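Tannase (PDB 3WA7) hydrolyses ester bonds in tannins, probably releasing gallic acid from galloyl esters, and has an alpha/beta-hydrolase fold. Local coordinates at residues N160-G165 with S452-L457; K316-V321 with L336-R341; G416-D421 with P446-H451. All blocks are in the same frame, centred on the assembly; numbering follows the deposited sequence.

Contact 1 of 3, residues N160-G165 with S452-L457; sequences NGTSAG and SGDYDL. With SO4 (sulfate ion), chain C.
Asn-160 meets Asp-454 where the end of strand 157-160 passes the loop after His-451. The CB of Asn-160 points toward that loop. CG lies anti to the backbone N (chi1 -173°), which carries the amide out to the carboxylate. OD1 turns to Ser-201 OG. ND2, at the tip, donates to Asp-454 OD1 at 3.1 Å, on the syn side but tilted out of the carboxylate plane. The bond is fairly straight (156°), and amide and carboxylate planes lie only 16° apart. ND2 also donates to a water 2.9 Å away, and that water donates on to Asp-454 OD2. A second water donates to Asp-454 OD1 and is hydrogen-bonded to Thr-162 OG1 at 2.7 Å.

Thr-162 lies alongside the loop backbone, OG1 3.4 Å from Gly-453 CA and CG2 3.6 Å from Ser-452 C. Gly-161, Ser-163 and Gly-165 fit the GxSxG nucleophile elbow, with Ser-163 the probable nucleophile. Ser-163 OG donates to O4 of a sulfate, probably from the crystallisation liquor, at 2.6 Å and is also hydrogen-bonded to His-451 NE2.

Asp-454 OD2 is also hydrogen-bonded to Thr-97 OG1. Both carboxylate oxygens thus have two partners, which would fix the group's rotation beside the elbow.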
loop_
_atom_site.group_PDB
_atom_site.type_symbol
_atom_site.label_atom_id
_atom_site.label_comp_id
_atom_site.label_asym_id
_atom_site.label_seq_id
_atom_site.Cartn_x
_atom_site.Cartn_y
_atom_site.Cartn_z
ATOM N N ASN A 160 5.023 4.770 -4.679
ATOM C CA ASN A 160 3.773 4.208 -5.163
ATOM C C ASN A 160 3.798 2.711 -4.940
ATOM O O ASN A 160 4.848 2.076 -5.018
ATOM C CB ASN A 160 3.571 4.504 -6.653
ATOM C CG ASN A 160 2.204 4.068 -7.144
ATOM O OD1 ASN A 160 1.190 4.335 -6.499
ATOM N ND2 ASN A 160 2.168 3.400 -8.288
ATOM N N GLY A 161 2.636 2.148 -4.647
ATOM C CA GLY A 161 2.562 0.719 -4.424
ATOM C C GLY A 161 1.115 0.314 -4.265
ATOM O O GLY A 161 0.256 1.162 -4.025
ATOM N N THR A 162 0.855 -0.980 -4.401
ATOM C CA THR A 162 -0.496 -1.522 -4.286
ATOM C C THR A 162 -0.570 -2.574 -3.177
ATOM O O THR A 162 0.354 -3.364 -3.008
ATOM C CB THR A 162 -0.921 -2.177 -5.622
ATOM O OG1 THR A 162 -0.966 -1.181 -6.653
ATOM C CG2 THR A 162 -2.282 -2.833 -5.489
ATOM N N SER A 163 -1.670 -2.566 -2.421
ATOM C CA SER A 163 -1.897 -3.533 -1.343
ATOM C C SER A 163 -0.811 -3.432 -0.273
ATOM O O SER A 163 -0.617 -2.372 0.315
ATOM C CB SER A 163 -1.944 -4.953 -1.929
ATOM O OG SER A 163 -2.454 -5.890 -0.990
ATOM N N ALA A 164 -0.110 -4.530 -0.005
ATOM C CA ALA A 164 0.966 -4.488 0.981
ATOM C C ALA A 164 1.988 -3.458 0.497
ATOM O O ALA A 164 2.676 -2.822 1.297
ATOM C CB ALA A 164 1.621 -5.862 1.115
ATOM N N GLY A 165 2.079 -3.307 -0.823
ATOM C CA GLY A 165 3.001 -2.346 -1.409
ATOM C C GLY A 165 2.490 -0.936 -1.187
ATOM O O GLY A 165 3.256 0.029 -1.192
ATOM N N SER A 452 -6.729 -3.913 -6.501
ATOM C CA SER A 452 -5.745 -3.651 -7.546
ATOM C C SER A 452 -5.210 -2.231 -7.428
ATOM O O SER A 452 -5.570 -1.504 -6.508
ATOM C CB SER A 452 -6.403 -3.818 -8.913
ATOM O OG SER A 452 -7.479 -2.903 -9.047
ATOM N N GLY A 453 -4.354 -1.840 -8.369
ATOM C CA GLY A 453 -3.800 -0.497 -8.352
ATOM C C GLY A 453 -3.383 -0.024 -9.734
ATOM O O GLY A 453 -3.546 -0.750 -10.715
ATOM N N ASP A 454 -2.860 1.199 -9.809
ATOM C CA ASP A 454 -2.383 1.781 -11.066
ATOM C C ASP A 454 -3.399 1.737 -12.211
ATOM O O ASP A 454 -3.018 1.634 -13.376
ATOM C CB ASP A 454 -1.099 1.067 -11.507
ATOM C CG ASP A 454 0.073 1.319 -10.566
ATOM O OD1 ASP A 454 -0.160 1.658 -9.389
ATOM O OD2 ASP A 454 1.234 1.161 -11.002
ATOM N N TYR A 455 -4.684 1.834 -11.885
ATOM C CA TYR A 455 -5.736 1.785 -12.902
ATOM C C TYR A 455 -6.250 3.161 -13.320
ATOM O O TYR A 455 -7.140 3.266 -14.167
ATOM C CB TYR A 455 -6.904 0.941 -12.377
ATOM C CG TYR A 455 -7.286 1.284 -10.955
ATOM C CD1 TYR A 455 -7.908 2.493 -10.652
ATOM C CD2 TYR A 455 -6.972 0.423 -9.902
ATOM C CE1 TYR A 455 -8.206 2.844 -9.340
ATOM C CE2 TYR A 455 -7.266 0.764 -8.584
ATOM C CZ TYR A 455 -7.882 1.977 -8.311
ATOM O OH TYR A 455 -8.153 2.333 -7.009
ATOM N N ASP A 456 -5.678 4.209 -12.736
ATOM C CA ASP A 456 -6.091 5.584 -13.010
ATOM C C ASP A 456 -4.884 6.490 -13.229
ATOM O O ASP A 456 -4.825 7.586 -12.673
ATOM C CB ASP A 456 -6.881 6.104 -11.812
ATOM C CG ASP A 456 -6.096 5.984 -10.518
ATOM O OD1 ASP A 456 -4.979 5.428 -10.566
ATOM O OD2 ASP A 456 -6.585 6.431 -9.459
ATOM N N LEU A 457 -3.929 6.045 -14.038
ATOM C CA LEU A 457 -2.718 6.825 -14.270
ATOM C C LEU A 457 -2.939 8.265 -14.728
ATOM O O LEU A 457 -2.158 9.155 -14.377
ATOM C CB LEU A 457 -1.801 6.083 -15.250
ATOM C CG LEU A 457 -1.395 4.681 -14.776
ATOM C CD1 LEU A 457 -0.365 4.099 -15.735
ATOM C CD2 LEU A 457 -0.828 4.747 -13.359
HETATM S S SO4 C . -1.770 -9.061 -2.547
HETATM O O1 SO4 C . -0.994 -9.123 -3.799
HETATM O O2 SO4 C . -3.156 -8.673 -2.841
HETATM O O3 SO4 C . -1.771 -10.391 -1.919
HETATM O O4 SO4 C . -1.160 -8.074 -1.639
HETATM O O HOH W 1 3.662 1.621 -9.955
HETATM O O HOH W 2 1.176 0.248 -7.395
#

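Contact 2 of 3, residues K316-V321 with L336-R341; sequences KYAGFV and LKSLTR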
loop_
_atom_site.group_PDB
_atom_site.type_symbol
_atom_site.label_atom_id
_atom_site.label_comp_id
_atom_site.label_asym_id
_atom_site.label_seq_id
_atom_site.Cartn_x
_atom_site.Cartn_y
_atom_site.Cartn_z
ATOM N N LYS A 316 -26.049 -3.293 -10.072
ATOM C CA LYS A 316 -25.226 -4.491 -10.047
ATOM C C LYS A 316 -25.257 -5.040 -8.626
ATOM O O LYS A 316 -25.598 -6.204 -8.408
ATOM C CB LYS A 316 -23.792 -4.140 -10.458
ATOM C CG LYS A 316 -22.865 -5.334 -10.568
ATOM C CD LYS A 316 -21.526 -4.943 -11.182
ATOM C CE LYS A 316 -20.589 -6.136 -11.238
ATOM N NZ LYS A 316 -19.293 -5.798 -11.888
ATOM N N TYR A 317 -24.898 -4.194 -7.665
ATOM C CA TYR A 317 -24.917 -4.582 -6.260
ATOM C C TYR A 317 -26.191 -4.018 -5.648
ATOM O O TYR A 317 -26.650 -2.941 -6.032
ATOM C CB TYR A 317 -23.713 -4.015 -5.501
ATOM C CG TYR A 317 -22.378 -4.413 -6.073
ATOM C CD1 TYR A 317 -21.735 -3.608 -7.013
ATOM C CD2 TYR A 317 -21.767 -5.606 -5.694
ATOM C CE1 TYR A 317 -20.514 -3.981 -7.562
ATOM C CE2 TYR A 317 -20.547 -5.991 -6.238
ATOM C CZ TYR A 317 -19.926 -5.174 -7.169
ATOM O OH TYR A 317 -18.720 -5.550 -7.712
ATOM N N ALA A 318 -26.754 -4.745 -4.691
ATOM C CA ALA A 318 -27.982 -4.316 -4.036
ATOM C C ALA A 318 -27.735 -3.216 -3.007
ATOM O O ALA A 318 -26.592 -2.968 -2.609
ATOM C CB ALA A 318 -28.641 -5.514 -3.358
ATOM N N GLY A 319 -28.811 -2.546 -2.599
ATOM C CA GLY A 319 -28.698 -1.523 -1.575
ATOM C C GLY A 319 -28.941 -0.061 -1.903
ATOM O O GLY A 319 -29.414 0.685 -1.046
ATOM N N PHE A 320 -28.631 0.362 -3.124
ATOM C CA PHE A 320 -28.796 1.765 -3.476
ATOM C C PHE A 320 -30.198 2.220 -3.855
ATOM O O PHE A 320 -31.018 1.445 -4.348
ATOM C CB PHE A 320 -27.828 2.149 -4.602
ATOM C CG PHE A 320 -26.379 2.018 -4.228
ATOM C CD1 PHE A 320 -25.707 0.810 -4.401
ATOM C CD2 PHE A 320 -25.689 3.097 -3.685
ATOM C CE1 PHE A 320 -24.365 0.680 -4.037
ATOM C CE2 PHE A 320 -24.346 2.977 -3.316
ATOM C CZ PHE A 320 -23.685 1.766 -3.494
ATOM N N VAL A 321 -30.463 3.495 -3.596
ATOM C CA VAL A 321 -31.743 4.099 -3.938
ATOM C C VAL A 321 -31.424 5.223 -4.908
ATOM O O VAL A 321 -30.595 6.087 -4.618
ATOM C CB VAL A 321 -32.452 4.692 -2.706
ATOM C CG1 VAL A 321 -33.760 5.347 -3.134
ATOM C CG2 VAL A 321 -32.715 3.604 -1.680
ATOM N N LEU A 336 -23.012 -4.703 1.372
ATOM C CA LEU A 336 -21.950 -5.593 1.829
ATOM C C LEU A 336 -22.273 -7.061 1.590
ATOM O O LEU A 336 -21.398 -7.841 1.209
ATOM C CB LEU A 336 -21.658 -5.334 3.309
ATOM C CG LEU A 336 -21.109 -3.919 3.526
ATOM C CD1 LEU A 336 -21.033 -3.600 5.006
ATOM C CD2 LEU A 336 -19.735 -3.800 2.863
ATOM N N LYS A 337 -23.529 -7.442 1.809
ATOM C CA LYS A 337 -23.933 -8.826 1.587
ATOM C C LYS A 337 -23.834 -9.138 0.094
ATOM O O LYS A 337 -23.439 -10.236 -0.303
ATOM C CB LYS A 337 -25.370 -9.041 2.073
ATOM C CG LYS A 337 -25.896 -10.451 1.861
ATOM C CD LYS A 337 -27.315 -10.593 2.403
ATOM C CE LYS A 337 -27.854 -11.997 2.174
ATOM N NZ LYS A 337 -29.263 -12.137 2.649
ATOM N N SER A 338 -24.193 -8.154 -0.725
ATOM C CA SER A 338 -24.155 -8.294 -2.175
ATOM C C SER A 338 -22.709 -8.385 -2.662
ATOM O O SER A 338 -22.385 -9.181 -3.538
ATOM C CB SER A 338 -24.859 -7.095 -2.827
ATOM O OG SER A 338 -24.925 -7.233 -4.235
ATOM N N LEU A 339 -21.842 -7.571 -2.071
ATOM C CA LEU A 339 -20.427 -7.548 -2.432
ATOM C C LEU A 339 -19.722 -8.846 -2.026
ATOM O O LEU A 339 -18.841 -9.336 -2.738
ATOM C CB LEU A 339 -19.750 -6.359 -1.750
ATOM C CG LEU A 339 -18.260 -6.165 -2.022
ATOM C CD1 LEU A 339 -18.016 -6.023 -3.522
ATOM C CD2 LEU A 339 -17.778 -4.934 -1.274
ATOM N N THR A 340 -20.135 -9.372 -0.874
ATOM C CA THR A 340 -19.634 -10.603 -0.249
ATOM C C THR A 340 -18.365 -10.460 0.587
ATOM O O THR A 340 -17.501 -9.611 0.333
ATOM C CB THR A 340 -19.395 -11.765 -1.268
ATOM O OG1 THR A 340 -18.183 -11.539 -1.999
ATOM C CG2 THR A 340 -20.570 -11.889 -2.232
ATOM N N ARG A 341 -18.283 -11.304 1.608
ATOM C CA ARG A 341 -17.141 -11.358 2.507
ATOM C C ARG A 341 -16.072 -12.202 1.821
ATOM O O ARG A 341 -16.379 -13.228 1.217
ATOM C CB ARG A 341 -17.554 -12.016 3.829
ATOM C CG ARG A 341 -16.389 -12.444 4.716
ATOM C CD ARG A 341 -16.844 -13.435 5.781
ATOM N NE ARG A 341 -17.497 -12.798 6.922
ATOM C CZ ARG A 341 -16.849 -12.262 7.954
ATOM N NH1 ARG A 341 -15.523 -12.284 7.997
ATOM N NH2 ARG A 341 -17.530 -11.713 8.951
#
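The last turn of helix 332-339 meets the loop that leads into the small hairpin of strands 320-323 and 326-330, with Ser-338 and Leu-339 set against Tyr-317 and Ala-318. The central bond runs from backbone to side chain. Ala-318 N donates to Ser-338 OG at 3.1 Å, and the bond is nearly straight at 162°. With OG turned anti to the backbone N (chi1 -176°), the hydroxyl faces the loop. It also lies 3.3 Å from Tyr-317 CA and comes to the edge of the tyrosine ring, 3.8 Å from CD2. The methyl CB of Ala-318 packs on the methylene CB of Ser-338 at 4.1 Å.

Further out along the ring the contact turns apolar. Tyr-317 CE2 touches Leu-339 CD1 at 3.7 Å, the two side chains crossing at a slant. One face of the ring carries Lys-316 CG, 4.0 Å above the plane and offset toward the rim. Tyr-335 meets the same ring edge-to-face. The polar ends of Lys-316 and Tyr-317 both go to Asp-448, by a salt bridge from NZ and a hydrogen bond from OH.

Across this contact a single hydrogen bond is backed by a small apolar patch. Ser-338 OG serves as acceptor for a backbone N-H, so the helix end is tied to the loop by a neutral bond, while Lys-316 NZ and Tyr-317 OH are directed to Asp-448 on a neighbouring loop.

Contact 3 of 3, residues G416-D421 with P446-H451; sequences GAADRD and PWDIPH. With SO4 (sulfate ion), chain C.
Asp-419 OD2 is gripped by two donors. His-451 ND1 donates to it at 2.7 Å, on the syn side but 29° out of the carboxylate plane. A water donates to it at 2.6 Å, accepts from Gly-416 N and donates to Pro-450 O. The carboxylate stands almost upright to the imidazole, with planes 85° apart. Its other oxygen, OD1, accepts from Asp-421 N at 2.9 Å and closes an Asx turn. CG of Asp-419 is anti to the backbone N (chi1 -176°), which brings the group to the ring edge.

Asp-421 comes over one ring face. Its carboxylate stacks almost flat on the imidazole, with CG 3.3 Å above the ring centre, and its OD2 hydrogen-bonds a glycerol, probably from the crystallisation liquor. His-451 and Asp-419 fit the Ser-His-Asp triad of alpha/beta-hydrolases, probably with Ser-163, whose OG is hydrogen-bonded to His-451 NE2. NE2 also makes a weak hydrogen bond to sulfate O2. Replacing His-451 by an alanine is likely to leave Asp-419 OD2 without its N-H donor, Ser-163 without its imidazole partner and the Asp-421 carboxylate unstacked.

Behind the ring, a type I turn, Gly-416 to Asp-419, meets a type II turn, Pro-446 to Ile-449. Ala-417 N donates to Pro-446 O at 2.8 Å. Ala-418 N donates to Ile-449 O at 3.0 Å, from above the carbonyl plane. Gly-416 CA makes a CA-H...O contact with Ile-449 O at 3.1 Å.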
loop_
_atom_site.group_PDB
_atom_site.type_symbol
_atom_site.label_atom_id
_atom_site.label_comp_id
_atom_site.label_asym_id
_atom_site.label_seq_id
_atom_site.Cartn_x
_atom_site.Cartn_y
_atom_site.Cartn_z
ATOM N N GLY A 416 -10.520 0.423 -4.006
ATOM C CA GLY A 416 -11.703 0.096 -4.788
ATOM C C GLY A 416 -12.955 -0.210 -3.986
ATOM O O GLY A 416 -12.892 -0.855 -2.942
ATOM N N ALA A 417 -14.102 0.248 -4.485
ATOM C CA ALA A 417 -15.374 0.014 -3.812
ATOM C C ALA A 417 -15.751 -1.465 -3.823
ATOM O O ALA A 417 -16.675 -1.877 -3.127
ATOM C CB ALA A 417 -16.478 0.845 -4.464
ATOM N N ALA A 418 -15.034 -2.264 -4.610
ATOM C CA ALA A 418 -15.306 -3.698 -4.677
ATOM C C ALA A 418 -14.145 -4.499 -4.087
ATOM O O ALA A 418 -14.077 -5.719 -4.238
ATOM C CB ALA A 418 -15.559 -4.122 -6.122
ATOM N N ASP A 419 -13.246 -3.801 -3.402
ATOM C CA ASP A 419 -12.078 -4.416 -2.778
ATOM C C ASP A 419 -12.434 -4.844 -1.352
ATOM O O ASP A 419 -12.674 -3.999 -0.489
ATOM C CB ASP A 419 -10.926 -3.401 -2.752
ATOM C CG ASP A 419 -9.638 -3.978 -2.196
ATOM O OD1 ASP A 419 -9.700 -4.887 -1.345
ATOM O OD2 ASP A 419 -8.553 -3.499 -2.599
ATOM N N ARG A 420 -12.462 -6.155 -1.112
ATOM C CA ARG A 420 -12.800 -6.701 0.202
ATOM C C ARG A 420 -11.604 -7.297 0.945
ATOM O O ARG A 420 -11.781 -8.061 1.898
ATOM C CB ARG A 420 -13.877 -7.782 0.057
ATOM C CG ARG A 420 -15.052 -7.361 -0.808
ATOM C CD ARG A 420 -15.098 -8.179 -2.078
ATOM N NE ARG A 420 -15.488 -9.560 -1.816
ATOM C CZ ARG A 420 -14.735 -10.625 -2.074
ATOM N NH1 ARG A 420 -13.526 -10.484 -2.608
ATOM N NH2 ARG A 420 -15.198 -11.841 -1.803
ATOM N N ASP A 421 -10.388 -6.956 0.522
ATOM C CA ASP A 421 -9.201 -7.496 1.180
ATOM C C ASP A 421 -9.023 -6.933 2.582
ATOM O O ASP A 421 -8.354 -7.529 3.425
ATOM C CB ASP A 421 -7.958 -7.250 0.325
ATOM C CG ASP A 421 -7.869 -8.212 -0.842
ATOM O OD1 ASP A 421 -8.758 -8.173 -1.718
ATOM O OD2 ASP A 421 -6.919 -9.022 -0.876
ATOM N N PRO A 446 -13.047 4.376 -5.719
ATOM C CA PRO A 446 -13.504 4.117 -7.093
ATOM C C PRO A 446 -14.521 2.988 -7.240
ATOM O O PRO A 446 -14.278 1.858 -6.819
ATOM C CB PRO A 446 -12.201 3.818 -7.838
ATOM C CG PRO A 446 -11.208 4.651 -7.107
ATOM C CD PRO A 446 -11.575 4.416 -5.664
ATOM N N TRP A 447 -15.648 3.305 -7.871
ATOM C CA TRP A 447 -16.731 2.345 -8.076
ATOM C C TRP A 447 -16.353 1.042 -8.776
ATOM O O TRP A 447 -15.677 1.038 -9.807
ATOM C CB TRP A 447 -17.877 3.003 -8.857
ATOM C CG TRP A 447 -19.022 2.063 -9.112
ATOM C CD1 TRP A 447 -19.327 1.428 -10.286
ATOM C CD2 TRP A 447 -19.984 1.616 -8.152
ATOM N NE1 TRP A 447 -20.421 0.610 -10.110
ATOM C CE2 TRP A 447 -20.844 0.707 -8.810
ATOM C CE3 TRP A 447 -20.202 1.892 -6.795
ATOM C CZ2 TRP A 447 -21.906 0.072 -8.155
ATOM C CZ3 TRP A 447 -21.256 1.261 -6.144
ATOM C CH2 TRP A 447 -22.095 0.361 -6.826
ATOM N N ASP A 448 -16.814 -0.059 -8.197
ATOM C CA ASP A 448 -16.611 -1.398 -8.730
ATOM C C ASP A 448 -15.179 -1.760 -9.104
ATOM O O ASP A 448 -14.950 -2.566 -10.007
ATOM C CB ASP A 448 -17.545 -1.604 -9.930
ATOM C CG ASP A 448 -17.740 -3.069 -10.277
ATOM O OD1 ASP A 448 -17.665 -3.913 -9.361
ATOM O OD2 ASP A 448 -17.986 -3.375 -11.465
ATOM N N ILE A 449 -14.217 -1.166 -8.407
ATOM C CA ILE A 449 -12.812 -1.463 -8.653
ATOM C C ILE A 449 -12.404 -2.523 -7.642
ATOM O O ILE A 449 -12.609 -2.357 -6.441
ATOM C CB ILE A 449 -11.930 -0.210 -8.485
ATOM C CG1 ILE A 449 -12.174 0.751 -9.651
ATOM C CG2 ILE A 449 -10.455 -0.603 -8.444
ATOM C CD1 ILE A 449 -11.796 0.168 -10.999
ATOM N N PRO A 450 -11.845 -3.641 -8.121
ATOM C CA PRO A 450 -11.415 -4.729 -7.241
ATOM C C PRO A 450 -10.093 -4.411 -6.562
ATOM O O PRO A 450 -9.590 -3.290 -6.650
ATOM C CB PRO A 450 -11.291 -5.905 -8.201
ATOM C CG PRO A 450 -10.726 -5.239 -9.420
ATOM C CD PRO A 450 -11.584 -3.978 -9.534
ATOM N N HIS A 451 -9.542 -5.409 -5.881
ATOM C CA HIS A 451 -8.268 -5.269 -5.198
ATOM C C HIS A 451 -7.215 -5.133 -6.296
ATOM O O HIS A 451 -6.862 -6.115 -6.951
ATOM C CB HIS A 451 -8.008 -6.517 -4.352
ATOM C CG HIS A 451 -6.789 -6.425 -3.492
ATOM N ND1 HIS A 451 -6.636 -5.461 -2.519
ATOM C CD2 HIS A 451 -5.670 -7.186 -3.450
ATOM C CE1 HIS A 451 -5.474 -5.634 -1.913
ATOM N NE2 HIS A 451 -4.869 -6.673 -2.459
HETATM S S SO4 C . -1.770 -9.061 -2.547
HETATM O O1 SO4 C . -0.994 -9.123 -3.799
HETATM O O2 SO4 C . -3.156 -8.673 -2.841
HETATM O O3 SO4 C . -1.771 -10.391 -1.919
HETATM O O4 SO4 C . -1.160 -8.074 -1.639
HETATM O O HOH W 3 -8.600 -1.713 -4.488
#

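Contacts 1 and 3 sit at the C-terminal ends of strands 157-160, 410-414 and 440-444 of the mixed sheet. Their centres are about 12 Å apart, and 446-451 leads directly into 452-457. They come together at Ser-163 and His-451, and both touch the sulfate, so the probable triad is shared between them. Contact 2 lies in the long insertion between strands 199-203 and 410-414. Its centre is about 12 Å from that of contact 3 and about 24 Å from that of contact 1. Asp-448 joins contacts 2 and 3 and ties that region to the loop bearing the probable catalytic histidine. Along the chain, 160-165 comes first, then contact 2, then contact 3, then 452-457.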